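Local coordinates for conserved hypothetical protein (Agrobacterium tumefaciens, PDB 2FEX) that is of unknown function but belongs to the DJ-1/PfpI superfamily and has a strand-to-helix turn resembling a nucleophile elbow, at residues A[67-72]-A[101-106]; A[114-119]-A[145-150]; A[121-126]-A[133-138]. All coordinates share one frame; numbering follows the deposited sequence.

Interaction 1: A[67-72]-A[101-106]; sequences LVIPGG and CAAASA
Cys101, whose CB lies 4.2 Å from Gly71 CA, offers its carbonyl O to Ala104 N at 2.9 Å, a bond that closes the first turn of the helix whose N-cap position it occupies. Beside it, the CA atoms of Gly71 and Ala103 come within 4.6 Å of each other. So close an approach suits glycine: with no CB of its own, Gly71 lets the loop that follows strand 66-69 lie directly against the backbone at the start of the helix. Gly72 follows with phi 143°, where a CB would be jammed against the preceding carbonyl. The abrupt turn from strand 96-100 through Cys101 (phi 62°, psi -131°) into helix 102-109 resembles a nucleophile elbow of the DJ-1/PfpI fold, and the small residues here fit such tight quarters. Ala103 does most of the packing: its CB sits 3.1 Å from Ile69 O and 3.4 Å from Pro70 O, a methyl wedged against two successive carbonyls. Ile69 meets the same methyl with CG2, at 3.6 Å; this branch stands anti to the backbone N and so points at Ala103, while CG1 lies beside the N. Ala102 CB rests 3.8 Å from Gly72 O. Trp75 covers Ala102 and Ala103, and Glu16, which also touches Cys101, accepts the backbone N-H of Gly71.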
ATOM      1  N   LEU A  67      14.381 -11.449   1.658  1.00 12.98           N
ATOM      2  CA  LEU A  67      14.334 -10.313   2.592  1.00 13.37           C
ATOM      3  C   LEU A  67      13.958  -9.083   1.781  1.00 13.38           C
ATOM      4  O   LEU A  67      14.650  -8.685   0.825  1.00 13.20           O
ATOM      5  CB  LEU A  67      15.714 -10.107   3.191  1.00 14.26           C
ATOM      6  CG  LEU A  67      15.898  -8.843   4.009  1.00 14.94           C
ATOM      7  CD1 LEU A  67      14.998  -8.976   5.287  1.00 16.79           C
ATOM      8  CD2 LEU A  67      17.388  -8.661   4.396  1.00 15.08           C
ATOM      9  N   VAL A  68      12.838  -8.473   2.145  1.00 12.47           N
ATOM     10  CA  VAL A  68      12.280  -7.337   1.367  1.00 11.71           C
ATOM     11  C   VAL A  68      12.237  -6.143   2.290  1.00 10.88           C
ATOM     12  O   VAL A  68      11.672  -6.232   3.390  1.00 13.65           O
ATOM     13  CB  VAL A  68      10.856  -7.653   0.865  1.00 13.31           C
ATOM     14  CG1 VAL A  68      10.228  -6.421   0.204  1.00 13.96           C
ATOM     15  CG2 VAL A  68      10.914  -8.835  -0.123  1.00 14.04           C
ATOM     16  N   ILE A  69      12.885  -5.061   1.864  1.00 10.20           N
ATOM     17  CA  ILE A  69      13.043  -3.874   2.727  1.00 10.78           C
ATOM     18  C   ILE A  69      12.318  -2.667   2.093  1.00 12.22           C
ATOM     19  O   ILE A  69      12.802  -2.103   1.105  1.00 12.22           O
ATOM     20  CB  ILE A  69      14.535  -3.574   3.007  1.00 11.12           C
ATOM     21  CG1 ILE A  69      15.285  -4.840   3.410  1.00 13.79           C
ATOM     22  CG2 ILE A  69      14.631  -2.464   4.049  1.00 12.36           C
ATOM     23  CD1 ILE A  69      16.798  -4.571   3.539  1.00 14.87           C
ATOM     24  N   PRO A  70      11.136  -2.271   2.635  1.00 12.20           N
ATOM     25  CA  PRO A  70      10.482  -1.064   2.101  1.00 11.62           C
ATOM     26  C   PRO A  70      11.241   0.211   2.533  1.00 10.58           C
ATOM     27  O   PRO A  70      11.968   0.230   3.578  1.00 11.71           O
ATOM     28  CB  PRO A  70       9.082  -1.025   2.788  1.00 12.70           C
ATOM     29  CG  PRO A  70       9.341  -1.844   4.121  1.00 11.54           C
ATOM     30  CD  PRO A  70      10.371  -2.940   3.707  1.00 13.37           C
ATOM     31  N   GLY A  71      11.058   1.290   1.784  1.00 10.92           N
ATOM     32  CA  GLY A  71      11.579   2.573   2.212  1.00 11.52           C
ATOM     33  C   GLY A  71      10.703   3.261   3.230  1.00 12.68           C
ATOM     34  O   GLY A  71       9.872   2.595   3.907  1.00 12.44           O
ATOM     35  N   GLY A  72      10.896   4.591   3.363  1.00 13.21           N
ATOM     36  CA  GLY A  72      10.189   5.297   4.434  1.00 14.21           C
ATOM     37  C   GLY A  72      11.125   6.357   4.977  1.00 13.87           C
ATOM     38  O   GLY A  72      12.178   6.615   4.349  1.00 15.31           O
ATOM     39  N   CYS A 101      13.081   2.367  -2.897  1.00 12.27           N
ATOM     40  CA  CYS A 101      13.069   3.773  -2.471  1.00 14.02           C
ATOM     41  C   CYS A 101      14.310   4.048  -1.559  1.00 13.51           C
ATOM     42  O   CYS A 101      15.458   3.653  -1.911  1.00 12.58           O
ATOM     43  CB  CYS A 101      11.704   4.059  -1.762  1.00 15.08           C
ATOM     44  SG  CYS A 101      11.265   5.790  -1.425  1.00 17.00           S
ATOM     45  N   ALA A 102      14.103   4.682  -0.390  1.00 12.68           N
ATOM     46  CA  ALA A 102      15.281   4.967   0.481  1.00 13.01           C
ATOM     47  C   ALA A 102      16.000   3.690   0.880  1.00 12.76           C
ATOM     48  O   ALA A 102      17.243   3.692   1.132  1.00 14.87           O
ATOM     49  CB  ALA A 102      14.874   5.791   1.736  1.00 14.10           C
ATOM     50  N   ALA A 103      15.242   2.581   0.942  1.00 11.60           N
ATOM     51  CA  ALA A 103      15.890   1.297   1.295  1.00 12.47           C
ATOM     52  C   ALA A 103      16.823   0.788   0.197  1.00 12.94           C
ATOM     53  O   ALA A 103      17.750   0.026   0.485  1.00 13.24           O
ATOM     54  CB  ALA A 103      14.818   0.224   1.686  1.00 13.53           C
ATOM     55  N   ALA A 104      16.548   1.157  -1.051  1.00 13.47           N
ATOM     56  CA  ALA A 104      17.496   0.779  -2.122  1.00 12.59           C
ATOM     57  C   ALA A 104      18.834   1.468  -1.908  1.00 14.15           C
ATOM     58  O   ALA A 104      19.869   0.844  -2.083  1.00 12.67           O
ATOM     59  CB  ALA A 104      16.942   1.139  -3.533  1.00 13.00           C
ATOM     60  N   SER A 105      18.829   2.738  -1.519  1.00 12.49           N
ATOM     61  CA  SER A 105      20.108   3.434  -1.266  1.00 13.06           C
ATOM     62  C   SER A 105      20.775   2.856  -0.001  1.00 13.20           C
ATOM     63  O   SER A 105      21.992   2.714   0.033  1.00 14.56           O
ATOM     64  CB  SER A 105      19.848   4.935  -1.124  1.00 13.44           C
ATOM     65  OG  SER A 105      19.368   5.451  -2.391  1.00 13.57           O
ATOM     66  N   ALA A 106      19.974   2.515   1.005  1.00 13.59           N
ATOM     67  CA  ALA A 106      20.551   1.841   2.161  1.00 14.93           C
ATOM     68  C   ALA A 106      21.246   0.528   1.772  1.00 13.78           C
ATOM     69  O   ALA A 106      22.360   0.245   2.291  1.00 15.02           O
ATOM     70  CB  ALA A 106      19.463   1.623   3.243  1.00 14.46           C
TER

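Interaction 2: A[114-119]-A[145-150]; sequences NDVAHT and VSDGGV
Ala117 N donates to Asp147 OD2 at 2.9 Å, a nearly straight bond (168° at the hydrogen) that reaches the carboxylate on its anti side, 16° out of plane. Asp147 can offer that oxygen because its CG stands anti to the backbone N (chi1 -169°), sending the carboxylate across to the facing loop. A short acidic chain suits the place, since it satisfies a backbone N-H of a segment that has no regular secondary structure. Apolar groups line the rest of the contact. Val116 straddles the turn: its CG1 lies 3.9 Å from Gly148 CA, and its CG2 meets Val150 CB at 4.1 Å, the two valines crossing at about a right angle. Val145 divides its branches likewise, with CG1 3.5 Å from Ala117 O and CG2 3.8 Å from Thr119 CG2.

Val145, Asp147 and Val150 belong to a beta-hairpin whose strands 145-147 and 150-153 form one margin of the main sheet. Its two-residue type I' turn runs from Asp147 to Val150, and Gly148 and Gly149 occupy the positions of positive phi that glycine adopts easily. The turn fixes where Asp147 stands, and Gly148 O is held in turn by Arg91 NH1.

Between the two segments, a water bridges Ala117 O (2.8 Å) and Val150 O (2.9 Å). Farther out, His118 turns away from the hairpin. Its ND1 donates to Val116 O at 2.8 Å, which closes a bond within the loop between residues two apart, while NE2 is hydrogen-bonded to Tyr132 OH. Thr119 keeps its methyl for Val145 and pairs OG1 with Arg139 O.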
ATOM      1  N   ASN A 114      27.369  -3.188  -5.498  1.00 18.18           N
ATOM      2  CA  ASN A 114      28.636  -2.841  -6.198  1.00 20.08           C
ATOM      3  C   ASN A 114      28.849  -3.578  -7.531  1.00 20.39           C
ATOM      4  O   ASN A 114      29.517  -3.048  -8.437  1.00 20.84           O
ATOM      5  CB  ASN A 114      29.837  -3.110  -5.304  1.00 19.28           C
ATOM      6  CG  ASN A 114      29.956  -2.126  -4.122  1.00 20.43           C
ATOM      7  OD1 ASN A 114      29.150  -1.189  -3.961  1.00 21.08           O
ATOM      8  ND2 ASN A 114      30.965  -2.386  -3.237  1.00 23.43           N
ATOM      9  N   ASP A 115      28.317  -4.804  -7.594  1.00 20.74           N
ATOM     10  CA  ASP A 115      28.593  -5.835  -8.568  0.50 23.25           C
ATOM     11  C   ASP A 115      27.355  -6.290  -9.371  1.00 22.83           C
ATOM     12  O   ASP A 115      27.432  -7.280 -10.090  1.00 23.86           O
ATOM     13  CB  ASP A 115      29.124  -7.049  -7.774  0.50 23.47           C
ATOM     14  CG  ASP A 115      28.113  -7.568  -6.689  0.50 25.14           C
ATOM     15  OD1 ASP A 115      27.322  -6.792  -6.018  0.50 20.54           O
ATOM     16  OD2 ASP A 115      28.126  -8.812  -6.487  0.50 30.68           O
ATOM     17  N   VAL A 116      26.207  -5.647  -9.163  1.00 21.28           N
ATOM     18  CA  VAL A 116      24.973  -6.053  -9.832  1.00 19.62           C
ATOM     19  C   VAL A 116      24.277  -4.863 -10.435  1.00 18.75           C
ATOM     20  O   VAL A 116      24.378  -3.741  -9.912  1.00 19.08           O
ATOM     21  CB  VAL A 116      23.985  -6.774  -8.876  1.00 18.58           C
ATOM     22  CG1 VAL A 116      24.615  -8.122  -8.428  1.00 21.82           C
ATOM     23  CG2 VAL A 116      23.624  -5.881  -7.669  1.00 17.09           C
ATOM     24  N   ALA A 117      23.520  -5.123 -11.497  1.00 18.13           N
ATOM     25  CA  ALA A 117      22.673  -4.092 -12.092  1.00 17.06           C
ATOM     26  C   ALA A 117      21.598  -3.740 -11.051  1.00 16.47           C
ATOM     27  O   ALA A 117      21.118  -4.624 -10.317  1.00 16.38           O
ATOM     28  CB  ALA A 117      22.041  -4.589 -13.398  1.00 19.70           C
ATOM     29  N   HIS A 118      21.252  -2.452 -10.974  1.00 14.68           N
ATOM     30  CA  HIS A 118      20.286  -1.990  -9.940  1.00 14.85           C
ATOM     31  C   HIS A 118      19.760  -0.607 -10.325  1.00 14.39           C
ATOM     32  O   HIS A 118      20.225  -0.001 -11.290  1.00 15.35           O
ATOM     33  CB  HIS A 118      20.984  -1.886  -8.589  1.00 13.97           C
ATOM     34  CG  HIS A 118      22.151  -0.927  -8.601  1.00 13.27           C
ATOM     35  ND1 HIS A 118      23.445  -1.314  -8.901  1.00 17.10           N
ATOM     36  CD2 HIS A 118      22.186   0.412  -8.413  1.00 15.18           C
ATOM     37  CE1 HIS A 118      24.227  -0.242  -8.929  1.00 17.28           C
ATOM     38  NE2 HIS A 118      23.484   0.823  -8.648  1.00 16.46           N
ATOM     39  N   THR A 119      18.766  -0.134  -9.571  1.00 14.02           N
ATOM     40  CA  THR A 119      18.287   1.215  -9.738  1.00 14.09           C
ATOM     41  C   THR A 119      17.935   1.738  -8.324  1.00 13.54           C
ATOM     42  O   THR A 119      18.378   1.166  -7.299  1.00 14.28           O
ATOM     43  CB  THR A 119      17.096   1.289 -10.722  1.00 14.56           C
ATOM     44  OG1 THR A 119      16.796   2.662 -11.067  1.00 14.87           O
ATOM     45  CG2 THR A 119      15.841   0.558 -10.144  1.00 14.55           C
ATOM     46  N   VAL A 145      14.665  -3.209 -11.077  1.00 13.66           N
ATOM     47  CA  VAL A 145      15.734  -4.000 -11.671  1.00 15.21           C
ATOM     48  C   VAL A 145      16.000  -5.240 -10.805  1.00 15.62           C
ATOM     49  O   VAL A 145      15.927  -5.192  -9.550  1.00 16.23           O
ATOM     50  CB  VAL A 145      16.979  -3.154 -11.775  1.00 14.77           C
ATOM     51  CG1 VAL A 145      18.252  -4.003 -12.190  1.00 18.41           C
ATOM     52  CG2 VAL A 145      16.781  -2.019 -12.754  1.00 17.67           C
ATOM     53  N   SER A 146      16.239  -6.356 -11.488  1.00 16.87           N
ATOM     54  CA  SER A 146      16.631  -7.598 -10.809  1.00 16.89           C
ATOM     55  C   SER A 146      17.914  -8.149 -11.426  1.00 18.03           C
ATOM     56  O   SER A 146      17.960  -8.435 -12.656  1.00 18.10           O
ATOM     57  CB  SER A 146      15.524  -8.633 -10.946  1.00 17.79           C
ATOM     58  OG  SER A 146      15.893  -9.805 -10.236  1.00 19.03           O
ATOM     59  N   ASP A 147      18.913  -8.374 -10.592  1.00 17.14           N
ATOM     60  CA  ASP A 147      20.177  -8.937 -11.073  1.00 18.42           C
ATOM     61  C   ASP A 147      20.946  -9.535  -9.888  1.00 18.44           C
ATOM     62  O   ASP A 147      21.007  -8.947  -8.799  1.00 17.85           O
ATOM     63  CB  ASP A 147      21.033  -7.848 -11.717  1.00 18.68           C
ATOM     64  CG  ASP A 147      22.241  -8.412 -12.465  1.00 24.29           C
ATOM     65  OD1 ASP A 147      22.100  -9.466 -13.155  1.00 24.10           O
ATOM     66  OD2 ASP A 147      23.332  -7.838 -12.349  1.00 22.45           O
ATOM     67  N   GLY A 148      21.556 -10.699 -10.105  1.00 20.19           N
ATOM     68  CA  GLY A 148      22.424 -11.296  -9.098  1.00 20.21           C
ATOM     69  C   GLY A 148      21.767 -11.565  -7.752  1.00 20.65           C
ATOM     70  O   GLY A 148      22.465 -11.594  -6.739  1.00 21.89           O
ATOM     71  N   GLY A 149      20.452 -11.783  -7.758  1.00 19.09           N
ATOM     72  CA  GLY A 149      19.691 -12.028  -6.500  1.00 18.94           C
ATOM     73  C   GLY A 149      19.392 -10.777  -5.711  1.00 17.32           C
ATOM     74  O   GLY A 149      19.070 -10.846  -4.518  1.00 16.84           O
ATOM     75  N   VAL A 150      19.486  -9.614  -6.358  1.00 15.07           N
ATOM     76  CA  VAL A 150      19.153  -8.360  -5.703  1.00 14.23           C
ATOM     77  C   VAL A 150      18.124  -7.635  -6.570  1.00 15.22           C
ATOM     78  O   VAL A 150      18.318  -7.418  -7.777  1.00 14.24           O
ATOM     79  CB  VAL A 150      20.443  -7.467  -5.581  1.00 14.53           C
ATOM     80  CG1 VAL A 150      20.104  -6.053  -5.014  1.00 17.51           C
ATOM     81  CG2 VAL A 150      21.496  -8.172  -4.696  1.00 15.40           C
TER
HETATM   82  O   HOH W   1      19.048  -4.691  -8.385  1.00 13.52           O

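Interaction 3: A[121-126]-A[133-138]; sequences NALASH and RGEAHY
Glu135 comes first along 133-138, laying its aliphatic stem across the end of Leu123 at about a right angle. Its CG is 3.8 Å from Leu123 CD1, and its OE2 lies 3.8 Å from Leu123 CD2. Glutamate suits this exposed position because its methylenes cover the leucine while its head stays polar; OE1 forms a salt bridge with Lys127, just beyond the end of 121-126. The chain then makes a short 3-10 turn, in which His137 N donates to Gly134 O at 2.8 Å, and this turn delivers Tyr138 to the helix.

Tyr138 carries the largest share of the contact, its flat ring able to offer a face to Leu123 and an edge to His126 at once. With CG anti to the backbone N (chi1 -171°), the ring is thrown back across the start of helix 123-127. Leu123 covers one face: its CB lies 4.0 Å from the ring centroid and 7° off the normal, a CH-pi contact, and its CD1 reaches CG of the ring at 3.8 Å. With His126 the tyrosine makes an offset edge-to-face pair, centroids 5.4 Å apart and planes at 80°; CE1 of Tyr138 is the atom above the histidine face, 3.7 Å from His126 CD2. The imidazole is held from elsewhere, ND1 by Ser105 OG and NE2 by Thr119 O, so it presents a fixed surface to the tyrosine. At the far end of the ring, OH rests 3.1 Å from Ala122 C, at the N-cap of the helix. The nearby backbone N atoms of Ala122 and Leu123 meet it at angles too poor for hydrogen bonding. Cohesion between the two segments therefore comes mainly from dispersion and pi contacts, while the polar ends of Glu135 and His126 tie this packing to neighbouring parts of the fold.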
ATOM      1  N   ASN A 121      15.969   5.612  -6.308  1.00 13.15           N
ATOM      2  CA  ASN A 121      15.222   6.855  -6.569  1.00 14.01           C
ATOM      3  C   ASN A 121      15.993   7.778  -7.493  1.00 15.01           C
ATOM      4  O   ASN A 121      15.367   8.526  -8.284  1.00 16.63           O
ATOM      5  CB  ASN A 121      14.953   7.575  -5.255  1.00 15.05           C
ATOM      6  CG  ASN A 121      13.864   6.902  -4.458  1.00 16.79           C
ATOM      7  OD1 ASN A 121      13.008   6.201  -5.025  1.00 15.56           O
ATOM      8  ND2 ASN A 121      13.902   7.094  -3.114  1.00 17.33           N
ATOM      9  N   ALA A 122      17.319   7.735  -7.368  1.00 15.40           N
ATOM     10  CA  ALA A 122      18.249   8.496  -8.218  1.00 15.98           C
ATOM     11  C   ALA A 122      19.668   7.987  -7.962  1.00 16.51           C
ATOM     12  O   ALA A 122      19.958   7.483  -6.841  1.00 15.34           O
ATOM     13  CB  ALA A 122      18.198   9.979  -7.814  1.00 18.39           C
ATOM     14  N   LEU A 123      20.545   8.166  -8.950  1.00 16.19           N
ATOM     15  CA  LEU A 123      21.940   7.749  -8.739  1.00 15.37           C
ATOM     16  C   LEU A 123      22.517   8.528  -7.525  1.00 15.95           C
ATOM     17  O   LEU A 123      23.250   7.967  -6.701  1.00 15.89           O
ATOM     18  CB  LEU A 123      22.795   8.034  -9.985  1.00 16.22           C
ATOM     19  CG  LEU A 123      24.304   7.776  -9.868  1.00 17.90           C
ATOM     20  CD1 LEU A 123      24.645   6.397  -9.412  1.00 18.05           C
ATOM     21  CD2 LEU A 123      24.907   8.071 -11.245  1.00 19.93           C
ATOM     22  N   ALA A 124      22.153   9.815  -7.417  1.00 17.48           N
ATOM     23  CA  ALA A 124      22.729  10.664  -6.330  1.00 17.07           C
ATOM     24  C   ALA A 124      22.287  10.165  -4.931  1.00 17.07           C
ATOM     25  O   ALA A 124      23.040  10.301  -3.933  1.00 17.22           O
ATOM     26  CB  ALA A 124      22.313  12.104  -6.515  1.00 18.75           C
ATOM     27  N   SER A 125      21.081   9.588  -4.849  1.00 16.07           N
ATOM     28  CA  SER A 125      20.596   8.943  -3.615  0.50 14.75           C
ATOM     29  C   SER A 125      21.522   7.809  -3.185  1.00 15.14           C
ATOM     30  O   SER A 125      21.855   7.697  -1.996  1.00 15.15           O
ATOM     31  CB  SER A 125      19.150   8.457  -3.759  0.50 15.04           C
ATOM     32  OG  SER A 125      18.292   9.537  -4.076  0.50 10.94           O
ATOM     33  N   HIS A 126      21.973   6.991  -4.147  1.00 14.37           N
ATOM     34  CA  HIS A 126      22.909   5.914  -3.807  1.00 14.41           C
ATOM     35  C   HIS A 126      24.285   6.465  -3.417  1.00 15.44           C
ATOM     36  O   HIS A 126      24.936   5.989  -2.491  1.00 15.85           O
ATOM     37  CB  HIS A 126      23.036   4.931  -4.990  1.00 14.14           C
ATOM     38  CG  HIS A 126      21.827   4.022  -5.146  1.00 14.69           C
ATOM     39  ND1 HIS A 126      20.640   4.215  -4.466  1.00 16.41           N
ATOM     40  CD2 HIS A 126      21.631   2.941  -5.949  1.00 16.26           C
ATOM     41  CE1 HIS A 126      19.773   3.263  -4.805  1.00 15.98           C
ATOM     42  NE2 HIS A 126      20.340   2.495  -5.734  1.00 15.29           N
ATOM     43  N   ARG A 133      29.716   1.572  -4.344  1.00 21.56           N
ATOM     44  CA  ARG A 133      30.701   1.610  -5.433  1.00 23.15           C
ATOM     45  C   ARG A 133      30.124   1.042  -6.731  1.00 22.54           C
ATOM     46  O   ARG A 133      30.889   0.655  -7.657  1.00 25.50           O
ATOM     47  CB  ARG A 133      31.988   0.865  -5.001  1.00 25.61           C
ATOM     48  CG  ARG A 133      32.613   1.363  -3.661  1.00 29.79           C
ATOM     49  CD  ARG A 133      33.034   2.831  -3.785  1.00 37.18           C
ATOM     50  NE  ARG A 133      33.985   2.975  -4.892  1.00 45.74           N
ATOM     51  CZ  ARG A 133      34.172   4.073  -5.637  1.00 49.35           C
ATOM     52  NH1 ARG A 133      33.480   5.193  -5.417  1.00 48.17           N
ATOM     53  NH2 ARG A 133      35.080   4.045  -6.608  1.00 52.38           N
ATOM     54  N   GLY A 134      28.793   1.042  -6.833  1.00 21.11           N
ATOM     55  CA  GLY A 134      28.088   0.430  -7.979  1.00 20.14           C
ATOM     56  C   GLY A 134      27.684   1.374  -9.126  1.00 19.93           C
ATOM     57  O   GLY A 134      26.895   0.977  -9.992  1.00 19.90           O
ATOM     58  N   GLU A 135      28.185   2.615  -9.146  1.00 19.40           N
ATOM     59  CA  GLU A 135      27.703   3.596 -10.131  1.00 21.61           C
ATOM     60  C   GLU A 135      27.686   3.060 -11.570  1.00 20.86           C
ATOM     61  O   GLU A 135      26.768   3.356 -12.322  1.00 19.39           O
ATOM     62  CB  GLU A 135      28.537   4.899 -10.058  1.00 22.99           C
ATOM     63  CG  GLU A 135      28.086   5.937 -11.051  1.00 25.17           C
ATOM     64  CD  GLU A 135      28.790   7.304 -10.896  1.00 27.13           C
ATOM     65  OE1 GLU A 135      29.446   7.539  -9.841  1.00 28.91           O
ATOM     66  OE2 GLU A 135      28.635   8.124 -11.851  1.00 30.16           O
ATOM     67  N   ALA A 136      28.698   2.269 -11.961  1.00 21.93           N
ATOM     68  CA  ALA A 136      28.778   1.744 -13.351  1.00 22.67           C
ATOM     69  C   ALA A 136      27.579   0.889 -13.741  1.00 23.00           C
ATOM     70  O   ALA A 136      27.238   0.779 -14.936  1.00 23.59           O
ATOM     71  CB  ALA A 136      30.109   0.972 -13.581  1.00 24.56           C
ATOM     72  N   HIS A 137      26.897   0.344 -12.729  1.00 21.43           N
ATOM     73  CA  HIS A 137      25.784  -0.601 -12.948  1.00 21.44           C
ATOM     74  C   HIS A 137      24.419  -0.006 -12.716  1.00 19.73           C
ATOM     75  O   HIS A 137      23.425  -0.718 -12.874  1.00 19.65           O
ATOM     76  CB  HIS A 137      25.941  -1.817 -12.025  1.00 21.39           C
ATOM     77  CG  HIS A 137      27.215  -2.535 -12.291  1.00 23.01           C
ATOM     78  ND1 HIS A 137      28.211  -2.649 -11.363  1.00 28.25           N
ATOM     79  CD2 HIS A 137      27.678  -3.097 -13.428  1.00 25.65           C
ATOM     80  CE1 HIS A 137      29.237  -3.288 -11.902  1.00 26.66           C
ATOM     81  NE2 HIS A 137      28.938  -3.569 -13.156  1.00 33.28           N
ATOM     82  N   TYR A 138      24.383   1.271 -12.328  1.00 18.82           N
ATOM     83  CA  TYR A 138      23.096   1.947 -12.057  1.00 17.89           C
ATOM     84  C   TYR A 138      22.318   2.124 -13.384  1.00 19.23           C
ATOM     85  O   TYR A 138      22.854   2.623 -14.409  1.00 18.95           O
ATOM     86  CB  TYR A 138      23.364   3.347 -11.445  1.00 17.73           C
ATOM     87  CG  TYR A 138      22.092   3.985 -10.945  1.00 16.57           C
ATOM     88  CD1 TYR A 138      21.696   3.815  -9.599  1.00 16.74           C
ATOM     89  CD2 TYR A 138      21.233   4.675 -11.829  1.00 16.63           C
ATOM     90  CE1 TYR A 138      20.494   4.354  -9.124  1.00 15.97           C
ATOM     91  CE2 TYR A 138      20.005   5.261 -11.349  1.00 15.88           C
ATOM     92  CZ  TYR A 138      19.652   5.064  -9.998  1.00 17.08           C
ATOM     93  OH  TYR A 138      18.463   5.570  -9.503  1.00 16.25           O
TER

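Overall arrangement
Interaction 1 lies near the centre of the chain, interaction 2 farther out but still largely buried, and interaction 3 at the surface. Interactions 1 and 2 reach the same sheet, one through an inner strand and the other through an edge hairpin, whereas interaction 3 joins a helix to a loop. Their chemistry follows their place: glycine and alanine against backbone in interaction 1, valines around a carboxylate-to-backbone hydrogen bond and a water in interaction 2, an aromatic pair with a glutamate at the solvent-facing side in interaction 3. The imidazole of interaction 3 reaches both other contacts. A hydrogen bond between Asn114 OD1 and Arg133 N further ties interactions 2 and 3.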